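Local coordinates for 3-dehydroshikimate dehydratase (Pseudomonas putida, PDB 5HMQ), which catalyses the metal-dependent dehydration of 3-dehydroshikimate to protocatechuate, an intermediate of quinate and shikimate degradation, at residues M3-A8 with S262-E267; V305-G310 with L345-Y350. All coordinates share one frame; numbering follows the deposited sequence.

Contact 1. Residues M3-A8 with S262-E267; sequences MQRSIA and SLLYLE
Arg5 and Glu267 carry the polar part of this contact, a buried salt bridge between the chain leading into strand 6-8 and the helix 252-276. The guanidinium approaches the carboxylate side-on: Arg5 NE donates to Glu267 OE2 over 2.8 Å, and Arg5 NH2 donates to Glu267 OE1 over 3.1 Å. Both bonds are nearly straight, at 165° and 166°, and both acceptors lie close to the guanidinium plane. The two flat groups are nevertheless 33° apart, and NE meets OE2 from above the carboxylate plane while NH2 meets OE1 on its syn side. Arg5 is extended from CG to NE, which carries its head across to the helix. A water bridges Met3 N to Glu267 OE2, its bond to the carboxylate being weak; Phe287 N donates to Glu267 OE1, so both oxygens have further partners.

Apolar contacts come from the preceding helical turn. Leu264 CD2 sits over the centre of one guanidinium face, 3.7 Å from Arg5 CZ, and Leu263 CD1 packs on Arg5 CB at 4.0 Å.

Ser6 CB points away from the helix, and the backbones of Gln4 and Ser6 bond to Leu238 of the eighth barrel strand, 238-240. A first strand joined to the eighth and covered outside by helix 252-276, the barrel's last, is the closure of a TIM barrel, here of the xylose isomerase-like kind.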
HETATM    1  N   MSE C   3     -21.674  -2.487  23.340  1.00 52.18           N
HETATM    2  CA  MSE C   3     -21.170  -3.849  23.237  1.00 52.31           C
HETATM    3  C   MSE C   3     -19.650  -3.880  23.303  1.00 51.53           C
HETATM    4  O   MSE C   3     -18.983  -2.881  23.033  1.00 52.89           O
HETATM    5  CB  MSE C   3     -21.640  -4.504  21.943  1.00 51.86           C
HETATM    6  CG  MSE C   3     -22.985  -5.182  22.041  1.00 57.38           C
HETATM    7 SE   MSE C   3     -23.661  -5.556  20.265  1.00 61.89          SE
HETATM    8  CE  MSE C   3     -24.292  -7.352  20.547  1.00 60.76           C
ATOM      9  N   GLN C   4     -19.111  -5.039  23.672  1.00 47.15           N
ATOM     10  CA  GLN C   4     -17.669  -5.252  23.677  1.00 48.40           C
ATOM     11  C   GLN C   4     -17.175  -5.328  22.237  1.00 49.52           C
ATOM     12  O   GLN C   4     -17.440  -6.308  21.535  1.00 49.83           O
ATOM     13  CB  GLN C   4     -17.338  -6.532  24.437  1.00 46.60           C
ATOM     14  CG  GLN C   4     -15.981  -6.536  25.101  1.00 51.03           C
ATOM     15  CD  GLN C   4     -15.689  -7.846  25.809  1.00 52.16           C
ATOM     16  OE1 GLN C   4     -16.246  -8.888  25.461  1.00 52.46           O
ATOM     17  NE2 GLN C   4     -14.817  -7.796  26.810  1.00 51.32           N
ATOM     18  N   ARG C   5     -16.471  -4.293  21.786  1.00 47.39           N
ATOM     19  CA  ARG C   5     -15.993  -4.224  20.414  1.00 46.72           C
ATOM     20  C   ARG C   5     -14.617  -4.869  20.326  1.00 46.00           C
ATOM     21  O   ARG C   5     -13.689  -4.458  21.028  1.00 44.04           O
ATOM     22  CB  ARG C   5     -15.949  -2.773  19.934  1.00 45.59           C
ATOM     23  CG  ARG C   5     -17.307  -2.096  19.976  1.00 44.02           C
ATOM     24  CD  ARG C   5     -17.247  -0.684  19.439  1.00 44.02           C
ATOM     25  NE  ARG C   5     -18.499   0.031  19.669  1.00 47.13           N
ATOM     26  CZ  ARG C   5     -18.626   1.049  20.515  1.00 46.47           C
ATOM     27  NH1 ARG C   5     -17.573   1.477  21.197  1.00 45.21           N
ATOM     28  NH2 ARG C   5     -19.798   1.646  20.669  1.00 45.91           N
ATOM     29  N   SER C   6     -14.483  -5.869  19.464  1.00 41.83           N
ATOM     30  CA  SER C   6     -13.223  -6.579  19.311  1.00 42.31           C
ATOM     31  C   SER C   6     -12.864  -6.653  17.829  1.00 41.51           C
ATOM     32  O   SER C   6     -13.658  -6.300  16.948  1.00 42.62           O
ATOM     33  CB  SER C   6     -13.297  -7.993  19.926  1.00 45.23           C
ATOM     34  OG  SER C   6     -14.419  -8.706  19.446  1.00 53.61           O
ATOM     35  N   ILE C   7     -11.642  -7.095  17.555  1.00 40.93           N
ATOM     36  CA  ILE C   7     -11.177  -7.312  16.190  1.00 42.26           C
ATOM     37  C   ILE C   7     -10.168  -8.452  16.206  1.00 41.25           C
ATOM     38  O   ILE C   7      -9.342  -8.554  17.117  1.00 42.44           O
ATOM     39  CB  ILE C   7     -10.578  -6.019  15.589  1.00 42.53           C
ATOM     40  CG1 ILE C   7     -10.013  -6.282  14.183  1.00 39.88           C
ATOM     41  CG2 ILE C   7      -9.522  -5.432  16.507  1.00 41.10           C
ATOM     42  CD1 ILE C   7      -9.569  -5.016  13.467  1.00 41.53           C
ATOM     43  N   ALA C   8     -10.254  -9.327  15.206  1.00 40.96           N
ATOM     44  CA  ALA C   8      -9.307 -10.433  15.107  1.00 41.21           C
ATOM     45  C   ALA C   8      -7.940  -9.926  14.658  1.00 42.20           C
ATOM     46  O   ALA C   8      -7.837  -9.032  13.813  1.00 41.30           O
ATOM     47  CB  ALA C   8      -9.819 -11.498  14.138  1.00 38.36           C
ATOM     48  N   SER C 262     -15.530   1.741  11.535  1.00 42.42           N
ATOM     49  CA  SER C 262     -16.542   0.980  10.808  1.00 43.06           C
ATOM     50  C   SER C 262     -17.570   0.360  11.748  1.00 45.62           C
ATOM     51  O   SER C 262     -18.744   0.232  11.380  1.00 46.28           O
ATOM     52  CB  SER C 262     -15.880  -0.107   9.961  1.00 43.51           C
ATOM     53  OG  SER C 262     -15.500  -1.219  10.755  1.00 45.21           O
ATOM     54  N   LEU C 263     -17.156  -0.024  12.959  1.00 45.90           N
ATOM     55  CA  LEU C 263     -18.107  -0.558  13.927  1.00 42.89           C
ATOM     56  C   LEU C 263     -19.037   0.532  14.445  1.00 43.14           C
ATOM     57  O   LEU C 263     -20.230   0.287  14.657  1.00 42.81           O
ATOM     58  CB  LEU C 263     -17.367  -1.233  15.083  1.00 41.31           C
ATOM     59  CG  LEU C 263     -16.812  -2.628  14.783  1.00 42.91           C
ATOM     60  CD1 LEU C 263     -16.111  -3.210  16.001  1.00 41.88           C
ATOM     61  CD2 LEU C 263     -17.927  -3.549  14.310  1.00 40.60           C
ATOM     62  N   LEU C 264     -18.503   1.733  14.677  1.00 45.51           N
ATOM     63  CA  LEU C 264     -19.348   2.855  15.069  1.00 46.26           C
ATOM     64  C   LEU C 264     -20.381   3.159  13.991  1.00 46.46           C
ATOM     65  O   LEU C 264     -21.565   3.366  14.284  1.00 46.11           O
ATOM     66  CB  LEU C 264     -18.485   4.085  15.353  1.00 44.68           C
ATOM     67  CG  LEU C 264     -17.475   3.943  16.496  1.00 46.31           C
ATOM     68  CD1 LEU C 264     -16.718   5.244  16.707  1.00 44.31           C
ATOM     69  CD2 LEU C 264     -18.142   3.474  17.785  1.00 45.41           C
ATOM     70  N   TYR C 265     -19.943   3.189  12.730  1.00 45.47           N
ATOM     71  CA  TYR C 265     -20.860   3.437  11.621  1.00 45.86           C
ATOM     72  C   TYR C 265     -21.870   2.305  11.481  1.00 45.11           C
ATOM     73  O   TYR C 265     -23.053   2.550  11.216  1.00 46.19           O
ATOM     74  CB  TYR C 265     -20.061   3.622  10.330  1.00 45.67           C
ATOM     75  CG  TYR C 265     -20.887   3.926   9.099  1.00 45.58           C
ATOM     76  CD1 TYR C 265     -21.584   5.122   8.981  1.00 47.60           C
ATOM     77  CD2 TYR C 265     -20.950   3.024   8.045  1.00 46.10           C
ATOM     78  CE1 TYR C 265     -22.331   5.404   7.849  1.00 49.05           C
ATOM     79  CE2 TYR C 265     -21.694   3.296   6.912  1.00 46.89           C
ATOM     80  CZ  TYR C 265     -22.383   4.487   6.818  1.00 48.72           C
ATOM     81  OH  TYR C 265     -23.123   4.759   5.690  1.00 49.31           O
ATOM     82  N   LEU C 266     -21.422   1.060  11.665  1.00 45.74           N
ATOM     83  CA  LEU C 266     -22.334  -0.078  11.611  1.00 42.94           C
ATOM     84  C   LEU C 266     -23.407   0.014  12.686  1.00 44.92           C
ATOM     85  O   LEU C 266     -24.579  -0.287  12.431  1.00 46.36           O
ATOM     86  CB  LEU C 266     -21.551  -1.381  11.758  1.00 42.40           C
ATOM     87  CG  LEU C 266     -22.389  -2.637  12.006  1.00 44.13           C
ATOM     88  CD1 LEU C 266     -23.336  -2.907  10.848  1.00 43.53           C
ATOM     89  CD2 LEU C 266     -21.498  -3.840  12.265  1.00 44.81           C
ATOM     90  N   GLU C 267     -23.024   0.417  13.900  1.00 47.90           N
ATOM     91  CA  GLU C 267     -23.992   0.504  14.988  1.00 48.23           C
ATOM     92  C   GLU C 267     -25.077   1.532  14.689  1.00 49.67           C
ATOM     93  O   GLU C 267     -26.264   1.273  14.921  1.00 50.08           O
ATOM     94  CB  GLU C 267     -23.281   0.844  16.297  1.00 47.57           C
ATOM     95  CG  GLU C 267     -22.487  -0.307  16.887  1.00 46.56           C
ATOM     96  CD  GLU C 267     -21.836   0.053  18.205  1.00 51.25           C
ATOM     97  OE1 GLU C 267     -22.195   1.105  18.778  1.00 52.02           O
ATOM     98  OE2 GLU C 267     -20.969  -0.716  18.669  1.00 51.33           O
TER
HETATM   99  O   HOH W   1     -22.320  -1.495  20.929  1.00 50.85           O

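Contact 2. Residues V305-G310 with L345-Y350; sequences VDEAVG and LNAEPY
The carboxylate of Glu307 hangs its two oxygens near the methyl of Ala347, which lies to one side of the carboxylate plane and beyond the oxygens, with Ala347 CB 3.9 Å from Glu307 OE2 and almost as close to OE1. A bend at chi2 (75°) brings the acid back towards that methyl, and a water donates to both Glu307 OE2 and Ala347 O. The amide of Asn346 is held at both ends: OD1 accepts from Glu348 N at 3.2 Å, forming an Asx turn, while ND2 donates to Glu302. Farther along, Pro349 CB covers one face of the Tyr350 ring, which also makes a cation-pi contact with Arg82 of the second subunit.

The backbones meet at Val305 and Asn346. Val305 N donates to Asn346 O over 3.1 Å at 162°, tilted 29° from the carbonyl plane. Val305 O turns instead to the CA-H of Ala347, 3.2 Å from CA. Val305 CG2, set between its own N and carbonyl carbon, leans on Asn346 O at 3.5 Å and is 4.3 Å from Ala347 CB.

Asp306 is the N-cap of helix 307-319, its OD1 accepting from Val309 N at 2.8 Å. In the first turn of that helix, Gly310 O lies 3.5 Å from Leu345 CD1. The pairing of the first strand's exit with the end of a parallel strand, just where the helix starts, belongs to the beta-alpha-beta-beta-beta module of the vicinal oxygen chelate fold.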
ATOM      1  N   VAL C 305      -0.729  26.537  -5.175  1.00 47.27           N
ATOM      2  CA  VAL C 305       0.076  26.896  -6.337  1.00 48.16           C
ATOM      3  C   VAL C 305       1.137  27.898  -5.899  1.00 46.95           C
ATOM      4  O   VAL C 305       1.079  28.459  -4.805  1.00 47.16           O
ATOM      5  CB  VAL C 305      -0.777  27.506  -7.474  1.00 48.97           C
ATOM      6  CG1 VAL C 305      -1.646  26.452  -8.145  1.00 49.20           C
ATOM      7  CG2 VAL C 305      -1.637  28.642  -6.934  1.00 45.48           C
ATOM      8  N   ASP C 306       2.113  28.126  -6.772  1.00 50.37           N
ATOM      9  CA  ASP C 306       3.003  29.268  -6.658  1.00 53.47           C
ATOM     10  C   ASP C 306       2.548  30.336  -7.652  1.00 55.03           C
ATOM     11  O   ASP C 306       1.526  30.186  -8.328  1.00 57.48           O
ATOM     12  CB  ASP C 306       4.465  28.846  -6.857  1.00 50.15           C
ATOM     13  CG  ASP C 306       4.750  28.287  -8.245  1.00 53.14           C
ATOM     14  OD1 ASP C 306       3.872  28.346  -9.130  1.00 54.59           O
ATOM     15  OD2 ASP C 306       5.874  27.773  -8.447  1.00 50.19           O
ATOM     16  N   GLU C 307       3.305  31.429  -7.742  1.00 57.93           N
ATOM     17  CA  GLU C 307       2.854  32.543  -8.569  1.00 55.54           C
ATOM     18  C   GLU C 307       2.905  32.194 -10.053  1.00 57.26           C
ATOM     19  O   GLU C 307       2.040  32.621 -10.824  1.00 55.49           O
ATOM     20  CB  GLU C 307       3.693  33.787  -8.283  1.00 54.48           C
ATOM     21  CG  GLU C 307       2.874  35.068  -8.178  1.00 61.40           C
ATOM     22  CD  GLU C 307       2.098  35.162  -6.873  1.00 65.07           C
ATOM     23  OE1 GLU C 307       0.897  35.506  -6.915  1.00 66.56           O
ATOM     24  OE2 GLU C 307       2.693  34.886  -5.811  1.00 66.10           O
ATOM     25  N   ALA C 308       3.888  31.396 -10.469  1.00 55.40           N
ATOM     26  CA  ALA C 308       4.012  31.036 -11.878  1.00 52.40           C
ATOM     27  C   ALA C 308       2.893  30.094 -12.303  1.00 55.27           C
ATOM     28  O   ALA C 308       2.149  30.381 -13.247  1.00 58.31           O
ATOM     29  CB  ALA C 308       5.383  30.408 -12.144  1.00 49.32           C
ATOM     30  N   VAL C 309       2.763  28.954 -11.619  1.00 54.84           N
ATOM     31  CA  VAL C 309       1.719  27.999 -11.977  1.00 54.50           C
ATOM     32  C   VAL C 309       0.342  28.553 -11.636  1.00 54.16           C
ATOM     33  O   VAL C 309      -0.638  28.270 -12.336  1.00 53.60           O
ATOM     34  CB  VAL C 309       1.969  26.644 -11.287  1.00 54.18           C
ATOM     35  CG1 VAL C 309       1.036  25.581 -11.845  1.00 56.69           C
ATOM     36  CG2 VAL C 309       3.420  26.219 -11.457  1.00 56.56           C
ATOM     37  N   GLY C 310       0.241  29.361 -10.577  1.00 52.38           N
ATOM     38  CA  GLY C 310      -1.048  29.928 -10.216  1.00 53.09           C
ATOM     39  C   GLY C 310      -1.580  30.875 -11.273  1.00 54.55           C
ATOM     40  O   GLY C 310      -2.782  30.902 -11.549  1.00 55.15           O
ATOM     41  N   LEU C 345      -7.246  30.582  -5.640  1.00 45.90           N
ATOM     42  CA  LEU C 345      -5.870  30.257  -6.004  1.00 47.93           C
ATOM     43  C   LEU C 345      -4.949  30.759  -4.896  1.00 51.62           C
ATOM     44  O   LEU C 345      -4.751  31.969  -4.744  1.00 51.05           O
ATOM     45  CB  LEU C 345      -5.500  30.869  -7.353  1.00 46.36           C
ATOM     46  CG  LEU C 345      -6.358  30.477  -8.560  1.00 47.73           C
ATOM     47  CD1 LEU C 345      -5.775  31.061  -9.838  1.00 46.30           C
ATOM     48  CD2 LEU C 345      -6.481  28.963  -8.668  1.00 45.48           C
ATOM     49  N   ASN C 346      -4.399  29.829  -4.121  1.00 50.01           N
ATOM     50  CA  ASN C 346      -3.611  30.148  -2.932  1.00 47.41           C
ATOM     51  C   ASN C 346      -2.133  30.032  -3.294  1.00 46.94           C
ATOM     52  O   ASN C 346      -1.598  28.929  -3.431  1.00 44.61           O
ATOM     53  CB  ASN C 346      -3.996  29.219  -1.785  1.00 48.05           C
ATOM     54  CG  ASN C 346      -3.281  29.550  -0.486  1.00 47.03           C
ATOM     55  OD1 ASN C 346      -2.478  30.479  -0.418  1.00 51.45           O
ATOM     56  ND2 ASN C 346      -3.592  28.796   0.563  1.00 45.57           N
ATOM     57  N   ALA C 347      -1.476  31.181  -3.459  1.00 50.34           N
ATOM     58  CA  ALA C 347      -0.047  31.236  -3.736  1.00 52.40           C
ATOM     59  C   ALA C 347       0.748  31.834  -2.584  1.00 52.75           C
ATOM     60  O   ALA C 347       1.925  32.168  -2.761  1.00 52.51           O
ATOM     61  CB  ALA C 347       0.214  32.028  -5.020  1.00 53.51           C
ATOM     62  N   GLU C 348       0.137  31.981  -1.416  1.00 55.52           N
ATOM     63  CA  GLU C 348       0.823  32.545  -0.258  1.00 58.06           C
ATOM     64  C   GLU C 348       1.889  31.578   0.243  1.00 57.14           C
ATOM     65  O   GLU C 348       1.564  30.433   0.580  1.00 58.00           O
ATOM     66  CB  GLU C 348      -0.179  32.855   0.850  1.00 58.01           C
ATOM     67  CG  GLU C 348       0.433  33.425   2.125  1.00 57.53           C
ATOM     68  CD  GLU C 348       0.851  34.883   1.995  1.00 59.52           C
ATOM     69  OE1 GLU C 348       0.798  35.436   0.874  1.00 59.25           O
ATOM     70  OE2 GLU C 348       1.229  35.482   3.023  1.00 60.77           O
ATOM     71  N   PRO C 349       3.151  31.983   0.311  1.00 55.44           N
ATOM     72  CA  PRO C 349       4.203  31.076   0.780  1.00 55.48           C
ATOM     73  C   PRO C 349       4.213  30.953   2.300  1.00 53.15           C
ATOM     74  O   PRO C 349       3.588  31.730   3.024  1.00 50.87           O
ATOM     75  CB  PRO C 349       5.485  31.740   0.267  1.00 55.94           C
ATOM     76  CG  PRO C 349       5.157  33.194   0.256  1.00 54.97           C
ATOM     77  CD  PRO C 349       3.691  33.294  -0.094  1.00 54.73           C
ATOM     78  N   TYR C 350       4.951  29.943   2.766  1.00 51.79           N
ATOM     79  CA  TYR C 350       5.188  29.690   4.188  1.00 54.55           C
ATOM     80  C   TYR C 350       3.862  29.513   4.925  1.00 55.67           C
ATOM     81  O   TYR C 350       3.525  30.254   5.851  1.00 57.07           O
ATOM     82  CB  TYR C 350       6.008  30.818   4.818  1.00 54.62           C
ATOM     83  CG  TYR C 350       7.021  31.432   3.891  1.00 53.59           C
ATOM     84  CD1 TYR C 350       7.019  32.799   3.658  1.00 54.91           C
ATOM     85  CD2 TYR C 350       7.927  30.648   3.189  1.00 50.99           C
ATOM     86  CE1 TYR C 350       7.917  33.376   2.798  1.00 53.70           C
ATOM     87  CE2 TYR C 350       8.832  31.218   2.320  1.00 52.13           C
ATOM     88  CZ  TYR C 350       8.821  32.583   2.129  1.00 53.91           C
ATOM     89  OH  TYR C 350       9.718  33.160   1.265  1.00 58.29           O
TER
HETATM   90  O   HOH W   2       4.164  32.936  -4.532  1.00 56.05           O

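How the contacts relate
Contacts 1 and 2 follow one another along the chain and lie on opposite sides of its centre, with their own centres 43 Å apart and their nearest atoms about 31 Å apart. They report on the two fused halves: the barrel responsible for dehydratase activity and the dioxygenase-like part. Contact 1 comes near the catalytic metal site through Ser6 of its strand, whose side chain is about 7 Å from that of Gln193 and about 11 Å from a bound magnesium ion. Contact 2 is away from the annotated sites, including the magnesium held by His445, His523 and Glu601. The end of segment 345-350 meets helix 76-93 of the second subunit's barrel, whereas no other chain touches the segments of contact 1.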